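Local coordinates for protein glycosyl transferase family 9 (Veillonella parvula, PDB 3TOV) that probably transfers a sugar from an activated nucleotide donor to an acceptor, as a GT-B enzyme of the heptosyltransferase-related glycosyltransferase family 9, at residues T42-E47 and E61-D66; G20-T25 and Q50-Y55. All coordinates share one frame; numbering follows the deposited sequence.

In the fold
Both contacts belong to the N-terminal Rossmann-like half of a GT-B fold, and their centres lie about 10 Å apart. Their segments interleave along the chain, 20-25, 42-47, 50-55 and 61-66, so the loop of contact 2 leaves the first strand of contact 1 and returns as the second. Contact 1 forms an edge of the six-stranded parallel sheet, whereas contact 2 sets helix 19-23 against the connecting loop. They meet over the sheet face carrying Y43 and L62: Y43 OH lies 2.7 Å from T25 OG1, a probable hydrogen bond, and L62 CD2 packs 3.5 Å from M53 CB. The two contacts are therefore joined through Y43, L62, T25 and M53.

Contact 1. Residues T42-E47 and E61-D66; sequences TYVIDE and ELIVVD
E47 covers the end of V64 with its own backbone and root: E47 CB lies 3.5 Å from V64 CG2, and E47 CA touches the same methyl. Its amide points at V65 O but is modelled too close to it, so the geometry of that bond is doubtful. A glycine here would probably leave V64 CG2 less covered, since the contact of CB is lost while that of CA stays. Farther out, the bent E47 chain crosses the D66 side chain at about a right angle; the modelled proximity of these two acids is doubtful at this resolution and is not evidence of a bond.

The remaining backbone bonds fix a parallel register. Y43 N donates to E61 O at 2.8 Å, and I63 N returns a bond to Y43 O at 2.9 Å, both donors nearly in line with the carbonyls. Toward I45 the ladder slackens: I45 N to I63 O and V65 N to I45 O are weak. In the six-stranded parallel sheet the order runs 61-65, 40-46, 10-14 and onward, which places strand 61-65 at the edge, as in the Rossmann-like domains of GT-B enzymes.

On one face V44 packs against I63 and V65. With CG1 anti to the backbone N (chi1 -173°), that methyl reaches I63 CG1 at 3.9 Å and V65 CG1 at 4.0 Å, while I63 also meets V80 and I84 of helix 70-87. I45 works on the other face, its CD1 lying 3.7 Å from V64 CG1; the very close I45-L62 methyl pair is doubtful. L62 CD1 also lies 4.0 Å from Y43 CB, and the Y43 side chain packs on V22 of helix 19-23, its OH hydrogen-bonded to T25 OG1.

Contact 2. Residues G20-T25 and Q50-Y55; sequences GDVILT and QQVMEY
V52 is the first residue of Q50-Y55 to meet helix 19-23, and it does so with one methyl. Its CG1 stands anti to the backbone N (chi1 162°), directed so that it lies 4.2 Å from V22 CG1 and equally 4.2 Å from I23 CG1. The two valines cross obliquely, and the facing CA atoms of I23 and V52 are 7.6 Å apart, a separation bridged by side chains.

At M53, a selenomethionine, the backbone N bonds to Q50 O, which also accepts from E54 N. Bends at chi2 and chi3, both 72°, carry the terminal CE to V22 CG1 at 3.7 Å, so V22 receives both loop residues on a single methyl. The loop joins two parallel strands of the N-terminal Rossmann-like domain, and the helix follows strand 10-14; I23 and L24 also touch V275 and H274 of helix 271-277, consistent with a place at the GT-B interdomain cleft.

M53 CE also comes within 4.3 Å of T25 OG1. That hydroxyl donates to V22 O at 2.6 Å, in the carbonyl plane on a lone pair, and T25 N binds the same oxygen. T25 OG1 is also hydrogen-bonded to Y43 OH of strand 40-46, and the Y43 side chain in turn touches both V22 and M53.

Contact 1. Residues T42-E47 and E61-D66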
ATOM      1  N   THR A  42      -2.431  19.389  -6.512  1.00 55.67           N
ATOM      2  CA  THR A  42      -1.060  19.107  -6.119  1.00 59.29           C
ATOM      3  C   THR A  42      -0.991  18.282  -4.826  1.00 60.71           C
ATOM      4  O   THR A  42      -1.720  18.553  -3.866  1.00 55.82           O
ATOM      5  CB  THR A  42      -0.194  20.398  -6.055  1.00 63.14           C
ATOM      6  OG1 THR A  42       0.481  20.469  -4.798  1.00 63.74           O
ATOM      7  CG2 THR A  42      -1.054  21.648  -6.248  1.00 64.98           C
ATOM      8  N   TYR A  43      -0.121  17.265  -4.836  1.00 61.13           N
ATOM      9  CA  TYR A  43       0.054  16.312  -3.734  1.00 48.75           C
ATOM     10  C   TYR A  43       1.342  16.553  -2.965  1.00 44.10           C
ATOM     11  O   TYR A  43       2.347  16.956  -3.535  1.00 49.69           O
ATOM     12  CB  TYR A  43       0.129  14.904  -4.293  1.00 50.62           C
ATOM     13  CG  TYR A  43      -0.199  13.788  -3.308  1.00 55.72           C
ATOM     14  CD1 TYR A  43      -1.423  13.146  -3.362  1.00 57.03           C
ATOM     15  CD2 TYR A  43       0.725  13.357  -2.357  1.00 55.77           C
ATOM     16  CE1 TYR A  43      -1.740  12.126  -2.501  1.00 57.87           C
ATOM     17  CE2 TYR A  43       0.417  12.331  -1.481  1.00 55.50           C
ATOM     18  CZ  TYR A  43      -0.828  11.717  -1.564  1.00 59.43           C
ATOM     19  OH  TYR A  43      -1.196  10.688  -0.722  1.00 58.45           O
ATOM     20  N   VAL A  44       1.320  16.259  -1.674  1.00 39.05           N
ATOM     21  CA  VAL A  44       2.485  16.448  -0.828  1.00 43.75           C
ATOM     22  C   VAL A  44       2.778  15.212   0.041  1.00 54.29           C
ATOM     23  O   VAL A  44       2.134  15.018   1.075  1.00 46.56           O
ATOM     24  CB  VAL A  44       2.283  17.672   0.062  1.00 41.81           C
ATOM     25  CG1 VAL A  44       3.550  17.992   0.833  1.00 45.24           C
ATOM     26  CG2 VAL A  44       1.853  18.863  -0.790  1.00 39.38           C
ATOM     27  N   ILE A  45       3.742  14.387  -0.395  1.00 64.93           N
ATOM     28  CA  ILE A  45       4.229  13.233   0.380  1.00 70.62           C
ATOM     29  C   ILE A  45       5.554  13.519   1.056  1.00 73.50           C
ATOM     30  O   ILE A  45       6.093  14.627   0.977  1.00 68.08           O
ATOM     31  CB  ILE A  45       4.572  11.979  -0.488  1.00 68.10           C
ATOM     32  CG1 ILE A  45       4.497  12.286  -1.979  1.00 72.11           C
ATOM     33  CG2 ILE A  45       3.818  10.740  -0.037  1.00 64.29           C
ATOM     34  CD1 ILE A  45       5.717  13.078  -2.452  1.00 77.00           C
ATOM     35  N   ASP A  46       6.085  12.468   1.678  1.00 74.35           N
ATOM     36  CA  ASP A  46       7.401  12.478   2.292  1.00 73.90           C
ATOM     37  C   ASP A  46       8.436  11.957   1.295  1.00 72.97           C
ATOM     38  O   ASP A  46       8.211  10.951   0.629  1.00 70.18           O
ATOM     39  CB  ASP A  46       7.379  11.637   3.571  1.00 78.15           C
ATOM     40  CG  ASP A  46       8.614  10.771   3.729  1.00 87.11           C
ATOM     41  OD1 ASP A  46       9.563  11.182   4.439  1.00 92.53           O
ATOM     42  OD2 ASP A  46       8.626   9.670   3.145  1.00 87.07           O
ATOM     43  N   GLU A  47       9.567  12.655   1.207  1.00 76.04           N
ATOM     44  CA  GLU A  47      10.592  12.401   0.195  1.00 80.52           C
ATOM     45  C   GLU A  47      10.716  10.947  -0.280  1.00 70.38           C
ATOM     46  O   GLU A  47      10.773  10.697  -1.481  1.00 67.56           O
ATOM     47  CB  GLU A  47      11.956  12.942   0.663  1.00100.22           C
ATOM     48  CG  GLU A  47      12.960  11.879   1.151  1.00115.87           C
ATOM     49  CD  GLU A  47      13.279  11.961   2.650  1.00123.69           C
ATOM     50  OE1 GLU A  47      12.404  11.614   3.478  1.00122.42           O
ATOM     51  OE2 GLU A  47      14.414  12.364   2.999  1.00127.30           O
ATOM     52  N   GLU A  61       0.968  18.068  -9.906  1.00 68.46           N
ATOM     53  CA  GLU A  61       2.149  18.566  -9.232  1.00 68.32           C
ATOM     54  C   GLU A  61       2.318  17.833  -7.918  1.00 63.44           C
ATOM     55  O   GLU A  61       1.409  17.805  -7.091  1.00 58.14           O
ATOM     56  CB  GLU A  61       2.018  20.069  -8.978  1.00 75.92           C
ATOM     57  CG  GLU A  61       3.330  20.835  -9.046  1.00 87.77           C
ATOM     58  CD  GLU A  61       3.500  21.602 -10.357  1.00104.60           C
ATOM     59  OE1 GLU A  61       4.375  21.223 -11.168  1.00113.14           O
ATOM     60  OE2 GLU A  61       2.767  22.593 -10.577  1.00107.10           O
ATOM     61  N   LEU A  62       3.501  17.252  -7.742  1.00 65.09           N
ATOM     62  CA  LEU A  62       3.865  16.486  -6.560  1.00 58.35           C
ATOM     63  C   LEU A  62       5.086  17.115  -5.892  1.00 63.67           C
ATOM     64  O   LEU A  62       6.125  17.314  -6.533  1.00 69.56           O
ATOM     65  CB  LEU A  62       4.179  15.047  -6.975  1.00 54.63           C
ATOM     66  CG  LEU A  62       4.851  14.096  -5.989  1.00 45.31           C
ATOM     67  CD1 LEU A  62       3.999  13.987  -4.776  1.00 39.64           C
ATOM     68  CD2 LEU A  62       5.029  12.749  -6.629  1.00 40.19           C
ATOM     69  N   ILE A  63       4.959  17.440  -4.609  1.00 62.22           N
ATOM     70  CA  ILE A  63       6.042  18.089  -3.871  1.00 62.14           C
ATOM     71  C   ILE A  63       6.346  17.311  -2.591  1.00 59.77           C
ATOM     72  O   ILE A  63       5.432  17.013  -1.814  1.00 68.01           O
ATOM     73  CB  ILE A  63       5.723  19.586  -3.551  1.00 65.29           C
ATOM     74  CG1 ILE A  63       5.492  19.801  -2.063  1.00 66.92           C
ATOM     75  CG2 ILE A  63       4.521  20.111  -4.358  1.00 58.75           C
ATOM     76  CD1 ILE A  63       5.191  21.240  -1.743  1.00 76.66           C
ATOM     77  N   VAL A  64       7.618  16.967  -2.380  1.00 47.43           N
ATOM     78  CA  VAL A  64       7.989  16.048  -1.299  1.00 50.22           C
ATOM     79  C   VAL A  64       8.586  16.772  -0.095  1.00 52.56           C
ATOM     80  O   VAL A  64       8.858  17.957  -0.174  1.00 55.49           O
ATOM     81  CB  VAL A  64       8.961  14.974  -1.811  1.00 57.31           C
ATOM     82  CG1 VAL A  64       8.827  14.846  -3.306  1.00 43.23           C
ATOM     83  CG2 VAL A  64      10.391  15.324  -1.441  1.00 61.14           C
ATOM     84  N   VAL A  65       8.762  16.075   1.028  1.00 56.90           N
ATOM     85  CA  VAL A  65       9.429  16.668   2.196  1.00 62.61           C
ATOM     86  C   VAL A  65      10.344  15.677   2.919  1.00 63.21           C
ATOM     87  O   VAL A  65      10.088  14.477   2.892  1.00 66.29           O
ATOM     88  CB  VAL A  65       8.418  17.229   3.236  1.00 43.28           C
ATOM     89  CG1 VAL A  65       7.123  17.624   2.578  1.00 39.53           C
ATOM     90  CG2 VAL A  65       8.176  16.207   4.338  1.00 46.14           C
ATOM     91  N   ASP A  66      11.394  16.174   3.574  1.00 66.28           N
ATOM     92  CA  ASP A  66      12.251  15.320   4.401  1.00 90.35           C
ATOM     93  C   ASP A  66      11.956  15.486   5.882  1.00103.03           C
ATOM     94  O   ASP A  66      11.126  16.304   6.266  1.00103.71           O
ATOM     95  CB  ASP A  66      13.732  15.610   4.153  1.00105.42           C
ATOM     96  CG  ASP A  66      14.087  15.599   2.686  1.00115.56           C
ATOM     97  OD1 ASP A  66      13.337  16.216   1.896  1.00118.87           O
ATOM     98  OD2 ASP A  66      15.104  14.968   2.325  1.00119.06           O
TER

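Contact 2. Residues G20-T25 and Q50-Y55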
ATOM      1  N   GLY A  20       2.084   2.250   2.959  1.00 55.21           N
ATOM      2  CA  GLY A  20       0.767   1.642   2.868  1.00 56.41           C
ATOM      3  C   GLY A  20      -0.349   2.671   2.894  1.00 53.18           C
ATOM      4  O   GLY A  20      -1.169   2.758   1.974  1.00 49.87           O
ATOM      5  N   ASP A  21      -0.377   3.458   3.962  1.00 49.83           N
ATOM      6  CA  ASP A  21      -1.365   4.504   4.081  1.00 45.63           C
ATOM      7  C   ASP A  21      -1.394   5.343   2.812  1.00 47.81           C
ATOM      8  O   ASP A  21      -2.455   5.715   2.354  1.00 58.79           O
ATOM      9  CB  ASP A  21      -1.090   5.369   5.306  1.00 56.24           C
ATOM     10  CG  ASP A  21      -1.034   4.557   6.601  1.00 69.95           C
ATOM     11  OD1 ASP A  21      -2.098   4.292   7.201  1.00 74.84           O
ATOM     12  OD2 ASP A  21       0.081   4.194   7.030  1.00 75.25           O
ATOM     13  N   VAL A  22      -0.243   5.617   2.211  1.00 48.91           N
ATOM     14  CA  VAL A  22      -0.236   6.455   1.008  1.00 49.05           C
ATOM     15  C   VAL A  22      -0.956   5.805  -0.167  1.00 47.24           C
ATOM     16  O   VAL A  22      -1.870   6.395  -0.755  1.00 48.03           O
ATOM     17  CB  VAL A  22       1.182   6.893   0.582  1.00 53.00           C
ATOM     18  CG1 VAL A  22       1.187   7.404  -0.859  1.00 31.21           C
ATOM     19  CG2 VAL A  22       1.687   7.957   1.516  1.00 53.62           C
ATOM     20  N   ILE A  23      -0.556   4.593  -0.517  1.00 44.79           N
ATOM     21  CA  ILE A  23      -1.160   3.937  -1.668  1.00 49.21           C
ATOM     22  C   ILE A  23      -2.683   3.912  -1.532  1.00 54.35           C
ATOM     23  O   ILE A  23      -3.414   3.999  -2.523  1.00 52.25           O
ATOM     24  CB  ILE A  23      -0.579   2.538  -1.860  1.00 49.34           C
ATOM     25  CG1 ILE A  23       0.941   2.659  -2.071  1.00 50.03           C
ATOM     26  CG2 ILE A  23      -1.275   1.828  -3.005  1.00 30.52           C
ATOM     27  CD1 ILE A  23       1.723   1.355  -1.931  1.00 49.53           C
ATOM     28  N   LEU A  24      -3.148   3.840  -0.288  1.00 57.01           N
ATOM     29  CA  LEU A  24      -4.576   3.808   0.022  1.00 57.16           C
ATOM     30  C   LEU A  24      -5.284   5.139  -0.215  1.00 59.26           C
ATOM     31  O   LEU A  24      -6.512   5.200  -0.221  1.00 66.11           O
ATOM     32  CB  LEU A  24      -4.789   3.375   1.472  1.00 51.93           C
ATOM     33  CG  LEU A  24      -4.417   1.926   1.762  1.00 43.07           C
ATOM     34  CD1 LEU A  24      -4.437   1.670   3.245  1.00 40.49           C
ATOM     35  CD2 LEU A  24      -5.386   1.027   1.038  1.00 37.66           C
ATOM     36  N   THR A  25      -4.514   6.208  -0.390  1.00 52.55           N
ATOM     37  CA  THR A  25      -5.090   7.511  -0.696  1.00 49.17           C
ATOM     38  C   THR A  25      -5.259   7.649  -2.198  1.00 51.77           C
ATOM     39  O   THR A  25      -5.737   8.672  -2.694  1.00 56.94           O
ATOM     40  CB  THR A  25      -4.197   8.666  -0.221  1.00 46.78           C
ATOM     41  OG1 THR A  25      -2.988   8.702  -0.999  1.00 52.32           O
ATOM     42  CG2 THR A  25      -3.857   8.515   1.245  1.00 44.26           C
ATOM     43  N   GLN A  50       8.278   9.009  -2.680  1.00 61.03           N
ATOM     44  CA  GLN A  50       7.992   9.859  -3.827  1.00 66.41           C
ATOM     45  C   GLN A  50       7.807   9.095  -5.140  1.00 71.23           C
ATOM     46  O   GLN A  50       6.972   9.485  -5.959  1.00 69.53           O
ATOM     47  CB  GLN A  50       9.027  10.983  -3.955  1.00 72.90           C
ATOM     48  CG  GLN A  50       9.892  10.952  -5.196  1.00 82.64           C
ATOM     49  CD  GLN A  50      11.288  11.453  -4.898  1.00 97.09           C
ATOM     50  OE1 GLN A  50      11.558  11.930  -3.793  1.00 96.78           O
ATOM     51  NE2 GLN A  50      12.190  11.339  -5.871  1.00108.09           N
ATOM     52  N   GLN A  51       8.554   8.009  -5.341  1.00 71.73           N
ATOM     53  CA  GLN A  51       8.452   7.275  -6.603  1.00 67.68           C
ATOM     54  C   GLN A  51       7.052   6.674  -6.784  1.00 64.79           C
ATOM     55  O   GLN A  51       6.651   6.293  -7.881  1.00 67.44           O
ATOM     56  CB  GLN A  51       9.520   6.193  -6.699  1.00 67.98           C
ATOM     57  CG  GLN A  51      10.768   6.501  -5.921  1.00 77.11           C
ATOM     58  CD  GLN A  51      11.946   5.657  -6.378  1.00 86.10           C
ATOM     59  OE1 GLN A  51      12.044   5.295  -7.549  1.00 88.09           O
ATOM     60  NE2 GLN A  51      12.839   5.334  -5.451  1.00 88.13           N
ATOM     61  N   VAL A  52       6.308   6.607  -5.692  1.00 65.77           N
ATOM     62  CA  VAL A  52       4.963   6.047  -5.698  1.00 69.80           C
ATOM     63  C   VAL A  52       3.939   6.926  -6.442  1.00 72.85           C
ATOM     64  O   VAL A  52       2.999   6.430  -7.078  1.00 70.29           O
ATOM     65  CB  VAL A  52       4.507   5.819  -4.255  1.00 62.85           C
ATOM     66  CG1 VAL A  52       3.000   5.659  -4.184  1.00 61.44           C
ATOM     67  CG2 VAL A  52       5.234   4.619  -3.683  1.00 60.06           C
HETATM   68  N   MSE A  53       4.139   8.236  -6.372  1.00 71.50           N
HETATM   69  CA  MSE A  53       3.184   9.163  -6.944  1.00 64.63           C
HETATM   70  C   MSE A  53       3.701   9.859  -8.203  1.00 58.43           C
HETATM   71  O   MSE A  53       2.909  10.364  -8.996  1.00 55.01           O
HETATM   72  CB  MSE A  53       2.773  10.193  -5.897  1.00 63.85           C
HETATM   73  CG  MSE A  53       1.374  10.745  -6.108  1.00 68.24           C
HETATM   74 SE   MSE A  53      -0.009   9.443  -5.694  0.67 84.26          SE
HETATM   75  CE  MSE A  53       0.164   9.409  -3.772  1.00 35.68           C
ATOM     76  N   GLU A  54       5.020   9.876  -8.379  1.00 58.71           N
ATOM     77  CA  GLU A  54       5.643  10.589  -9.492  1.00 68.38           C
ATOM     78  C   GLU A  54       4.744  10.596 -10.716  1.00 73.62           C
ATOM     79  O   GLU A  54       4.025  11.559 -10.990  1.00 66.58           O
ATOM     80  CB  GLU A  54       6.973   9.939  -9.868  1.00 71.91           C
ATOM     81  CG  GLU A  54       8.193  10.592  -9.272  1.00 80.12           C
ATOM     82  CD  GLU A  54       9.468   9.910  -9.731  1.00 98.49           C
ATOM     83  OE1 GLU A  54       9.764   9.935 -10.950  1.00104.14           O
ATOM     84  OE2 GLU A  54      10.168   9.330  -8.873  1.00105.80           O
ATOM     85  N   TYR A  55       4.814   9.508 -11.464  1.00 83.21           N
ATOM     86  CA  TYR A  55       3.915   9.296 -12.577  1.00 84.02           C
ATOM     87  C   TYR A  55       2.584   8.863 -11.978  1.00 83.94           C
ATOM     88  O   TYR A  55       2.512   7.870 -11.245  1.00 94.21           O
ATOM     89  CB  TYR A  55       4.503   8.237 -13.510  1.00 82.54           C
ATOM     90  CG  TYR A  55       5.992   8.431 -13.743  1.00 79.93           C
ATOM     91  CD1 TYR A  55       6.466   9.032 -14.901  1.00 82.39           C
ATOM     92  CD2 TYR A  55       6.921   8.030 -12.792  1.00 79.15           C
ATOM     93  CE1 TYR A  55       7.829   9.217 -15.109  1.00 89.28           C
ATOM     94  CE2 TYR A  55       8.278   8.207 -12.988  1.00 85.23           C
ATOM     95  CZ  TYR A  55       8.730   8.803 -14.148  1.00 88.42           C
ATOM     96  OH  TYR A  55      10.085   8.978 -14.342  1.00 85.29           O
TER